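Local coordinates for protein esterase E25 (Uncultured bacterium, PDB 4Q05) that probably hydrolyses carboxylic esters, as an alpha/beta-hydrolase esterase of the GTSAG motif subfamily of the bacterial hormone-sensitive lipase family, at residues Y188-Q198 with Q222-L230. Numbering follows the deposited sequence.
Sequences YQHLLKQGSAQ and QEVDLPGAL
In this alpha/beta-hydrolase fold, the end of helix 179-194 and the turn after it pack against the loop that leads into strand 229-235, with Y188 reaching across to D225 and P227. With CG anti to the backbone N (chi1 -173°), the phenol extends to the loop, and Y188 OH donates to D225 O at 2.7 Å from above the carbonyl plane. P227 CG lies obliquely 3.8 Å from Y188 CE1, while L192 CD2 lies over one ring face, toward its rim. A phenylalanine in place of Y188 would probably leave D225 O without its hydroxyl donor and the loop without this tie to the helix. L192 CD1 touches D225 CB at 3.8 Å and V224 CG1 at 3.9 Å. Beyond the helix, A197 CB abuts L226 O at 3.2 Å; A197 O accepts a weak hydrogen bond from G228 N. The Q198 amide, its chain bent at chi2 (63°), lies by G228 CA, with NE2 3.6 Å away. Three waters complete the seam, joining A197 N to D225 OD2, Q198 NE2 to G228 O and Q198 OE1 to L226 O. Helix 206-221 adds L219 against Y188, V224 and L226, while L191 packs on I200 and P227 on L202 of the neighbouring strand 200-205.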
loop_
_atom_site.group_PDB
_atom_site.type_symbol
_atom_site.label_atom_id
_atom_site.label_comp_id
_atom_site.label_asym_id
_atom_site.label_seq_id
_atom_site.Cartn_x
_atom_site.Cartn_y
_atom_site.Cartn_z
ATOM N N TYR A 188 -11.865 27.811 -3.753
ATOM C CA TYR A 188 -12.417 27.205 -2.542
ATOM C C TYR A 188 -13.194 28.225 -1.695
ATOM O O TYR A 188 -14.315 27.957 -1.264
ATOM C CB TYR A 188 -11.315 26.561 -1.704
ATOM C CG TYR A 188 -11.839 25.781 -0.525
ATOM C CD1 TYR A 188 -12.417 24.526 -0.704
ATOM C CD2 TYR A 188 -11.762 26.295 0.764
ATOM C CE1 TYR A 188 -12.905 23.804 0.367
ATOM C CE2 TYR A 188 -12.242 25.581 1.843
ATOM C CZ TYR A 188 -12.808 24.330 1.637
ATOM O OH TYR A 188 -13.292 23.605 2.702
ATOM N N GLN A 189 -12.594 29.389 -1.453
ATOM C CA GLN A 189 -13.274 30.421 -0.669
ATOM C C GLN A 189 -14.597 30.795 -1.299
ATOM O O GLN A 189 -15.607 30.931 -0.611
ATOM C CB GLN A 189 -12.403 31.669 -0.522
ATOM C CG GLN A 189 -11.353 31.548 0.570
ATOM C CD GLN A 189 -11.403 32.701 1.574
ATOM O OE1 GLN A 189 -11.183 33.869 1.214
ATOM N NE2 GLN A 189 -11.694 32.376 2.839
ATOM N N HIS A 190 -14.595 30.964 -2.617
ATOM C CA HIS A 190 -15.823 31.295 -3.322
ATOM C C HIS A 190 -16.891 30.247 -3.075
ATOM O O HIS A 190 -18.046 30.577 -2.817
ATOM C CB HIS A 190 -15.571 31.446 -4.817
ATOM C CG HIS A 190 -16.822 31.587 -5.627
ATOM N ND1 HIS A 190 -17.477 32.788 -5.780
ATOM C CD2 HIS A 190 -17.541 30.676 -6.330
ATOM C CE1 HIS A 190 -18.545 32.617 -6.540
ATOM N NE2 HIS A 190 -18.604 31.343 -6.891
ATOM N N LEU A 191 -16.501 28.979 -3.151
ATOM C CA LEU A 191 -17.448 27.894 -2.956
ATOM C C LEU A 191 -18.072 27.908 -1.562
ATOM O O LEU A 191 -19.266 27.650 -1.420
ATOM C CB LEU A 191 -16.782 26.539 -3.240
ATOM C CG LEU A 191 -16.365 26.328 -4.696
ATOM C CD1 LEU A 191 -15.500 25.084 -4.832
ATOM C CD2 LEU A 191 -17.600 26.240 -5.596
ATOM N N LEU A 192 -17.270 28.208 -0.542
ATOM C CA LEU A 192 -17.785 28.291 0.823
ATOM C C LEU A 192 -18.806 29.418 1.002
ATOM O O LEU A 192 -19.665 29.332 1.875
ATOM C CB LEU A 192 -16.660 28.457 1.840
ATOM C CG LEU A 192 -15.718 27.263 2.016
ATOM C CD1 LEU A 192 -15.240 27.152 3.447
ATOM C CD2 LEU A 192 -16.394 25.981 1.589
ATOM N N LYS A 193 -18.709 30.470 0.190
ATOM C CA LYS A 193 -19.733 31.514 0.183
ATOM C C LYS A 193 -21.061 30.926 -0.281
ATOM O O LYS A 193 -22.132 31.432 0.061
ATOM C CB LYS A 193 -19.338 32.680 -0.738
ATOM C CG LYS A 193 -18.449 33.738 -0.092
ATOM C CD LYS A 193 -18.003 34.832 -1.091
ATOM C CE LYS A 193 -19.138 35.792 -1.484
ATOM N NZ LYS A 193 -19.784 35.480 -2.804
ATOM N N GLN A 194 -20.973 29.842 -1.045
ATOM C CA GLN A 194 -22.119 29.261 -1.748
ATOM C C GLN A 194 -22.823 28.155 -0.977
ATOM O O GLN A 194 -24.007 27.900 -1.195
ATOM C CB GLN A 194 -21.651 28.657 -3.075
ATOM C CG GLN A 194 -22.208 29.308 -4.317
ATOM C CD GLN A 194 -21.309 30.400 -4.848
ATOM O OE1 GLN A 194 -21.089 30.500 -6.056
ATOM N NE2 GLN A 194 -20.785 31.230 -3.949
ATOM N N GLY A 195 -22.085 27.464 -0.114
ATOM C CA GLY A 195 -22.613 26.286 0.549
ATOM C C GLY A 195 -21.623 25.671 1.512
ATOM O O GLY A 195 -20.528 26.186 1.697
ATOM N N SER A 196 -22.010 24.559 2.123
ATOM C CA SER A 196 -21.221 23.953 3.185
ATOM C C SER A 196 -19.980 23.231 2.662
ATOM O O SER A 196 -20.052 22.476 1.692
ATOM C CB SER A 196 -22.084 22.959 3.964
ATOM O OG SER A 196 -21.277 22.172 4.832
ATOM N N ALA A 197 -18.852 23.445 3.331
ATOM C CA ALA A 197 -17.603 22.786 2.960
ATOM C C ALA A 197 -17.739 21.273 3.107
ATOM O O ALA A 197 -17.047 20.501 2.441
ATOM C CB ALA A 197 -16.463 23.298 3.833
ATOM N N GLN A 198 -18.649 20.849 3.974
ATOM C CA GLN A 198 -18.806 19.429 4.275
ATOM C C GLN A 198 -19.380 18.656 3.095
ATOM O O GLN A 198 -19.281 17.426 3.031
ATOM C CB GLN A 198 -19.675 19.251 5.527
ATOM C CG GLN A 198 -19.802 17.817 6.002
ATOM C CD GLN A 198 -18.476 17.221 6.426
ATOM O OE1 GLN A 198 -17.583 17.931 6.895
ATOM N NE2 GLN A 198 -18.339 15.904 6.261
ATOM N N GLN A 222 -5.825 28.738 9.298
ATOM C CA GLN A 222 -6.722 29.885 9.270
ATOM C C GLN A 222 -8.094 29.573 9.856
ATOM O O GLN A 222 -8.971 30.434 9.878
ATOM C CB GLN A 222 -6.889 30.384 7.838
ATOM C CG GLN A 222 -5.612 30.912 7.224
ATOM C CD GLN A 222 -5.071 32.121 7.971
ATOM O OE1 GLN A 222 -3.906 32.146 8.383
ATOM N NE2 GLN A 222 -5.916 33.132 8.149
ATOM N N GLU A 223 -8.273 28.348 10.338
ATOM C CA GLU A 223 -9.543 27.929 10.936
ATOM C C GLU A 223 -10.715 28.059 9.970
ATOM O O GLU A 223 -11.847 28.308 10.379
ATOM C CB GLU A 223 -9.827 28.702 12.232
ATOM C CG GLU A 223 -8.865 28.364 13.359
ATOM C CD GLU A 223 -8.982 29.308 14.544
ATOM O OE1 GLU A 223 -9.977 30.063 14.619
ATOM O OE2 GLU A 223 -8.072 29.294 15.401
ATOM N N VAL A 224 -10.438 27.895 8.684
ATOM C CA VAL A 224 -11.492 27.877 7.677
ATOM C C VAL A 224 -12.099 26.479 7.597
ATOM O O VAL A 224 -11.407 25.488 7.821
ATOM C CB VAL A 224 -10.938 28.277 6.307
ATOM C CG1 VAL A 224 -12.042 28.293 5.270
ATOM C CG2 VAL A 224 -10.262 29.638 6.399
ATOM N N ASP A 225 -13.392 26.401 7.298
ATOM C CA ASP A 225 -14.070 25.116 7.168
ATOM C C ASP A 225 -13.347 24.218 6.153
ATOM O O ASP A 225 -12.854 24.695 5.136
ATOM C CB ASP A 225 -15.520 25.325 6.747
ATOM C CG ASP A 225 -16.403 25.825 7.888
ATOM O OD1 ASP A 225 -15.880 26.120 8.981
ATOM O OD2 ASP A 225 -17.631 25.921 7.681
ATOM N N LEU A 226 -13.289 22.921 6.434
ATOM C CA LEU A 226 -12.532 21.989 5.589
ATOM C C LEU A 226 -13.452 21.177 4.703
ATOM O O LEU A 226 -14.625 21.013 5.012
ATOM C CB LEU A 226 -11.728 21.027 6.455
ATOM C CG LEU A 226 -10.816 21.673 7.495
ATOM C CD1 LEU A 226 -10.108 20.590 8.302
ATOM C CD2 LEU A 226 -9.815 22.571 6.812
ATOM N N PRO A 227 -12.919 20.644 3.595
ATOM C CA PRO A 227 -13.738 19.747 2.771
ATOM C C PRO A 227 -14.188 18.534 3.584
ATOM O O PRO A 227 -13.547 18.196 4.581
ATOM C CB PRO A 227 -12.768 19.301 1.664
ATOM C CG PRO A 227 -11.737 20.354 1.602
ATOM C CD PRO A 227 -11.575 20.841 3.026
ATOM N N GLY A 228 -15.275 17.896 3.165
ATOM C CA GLY A 228 -15.749 16.690 3.815
ATOM C C GLY A 228 -14.849 15.487 3.563
ATOM O O GLY A 228 -14.869 14.522 4.324
ATOM N N ALA A 229 -14.065 15.536 2.494
ATOM C CA ALA A 229 -13.183 14.418 2.143
ATOM C C ALA A 229 -12.086 14.880 1.194
ATOM O O ALA A 229 -12.272 15.846 0.451
ATOM C CB ALA A 229 -13.981 13.300 1.492
ATOM N N LEU A 230 -10.943 14.195 1.215
ATOM C CA LEU A 230 -9.876 14.502 0.271
ATOM C C LEU A 230 -9.594 13.278 -0.561
ATOM O O LEU A 230 -9.731 12.156 -0.080
ATOM C CB LEU A 230 -8.590 14.870 1.000
ATOM C CG LEU A 230 -8.639 16.027 1.982
ATOM C CD1 LEU A 230 -7.220 16.292 2.473
ATOM C CD2 LEU A 230 -9.239 17.271 1.325
HETATM O O HOH W 1 -18.933 25.444 5.337
HETATM O O HOH W 2 -15.810 14.610 6.864
HETATM O O HOH W 3 -16.532 20.945 7.091
#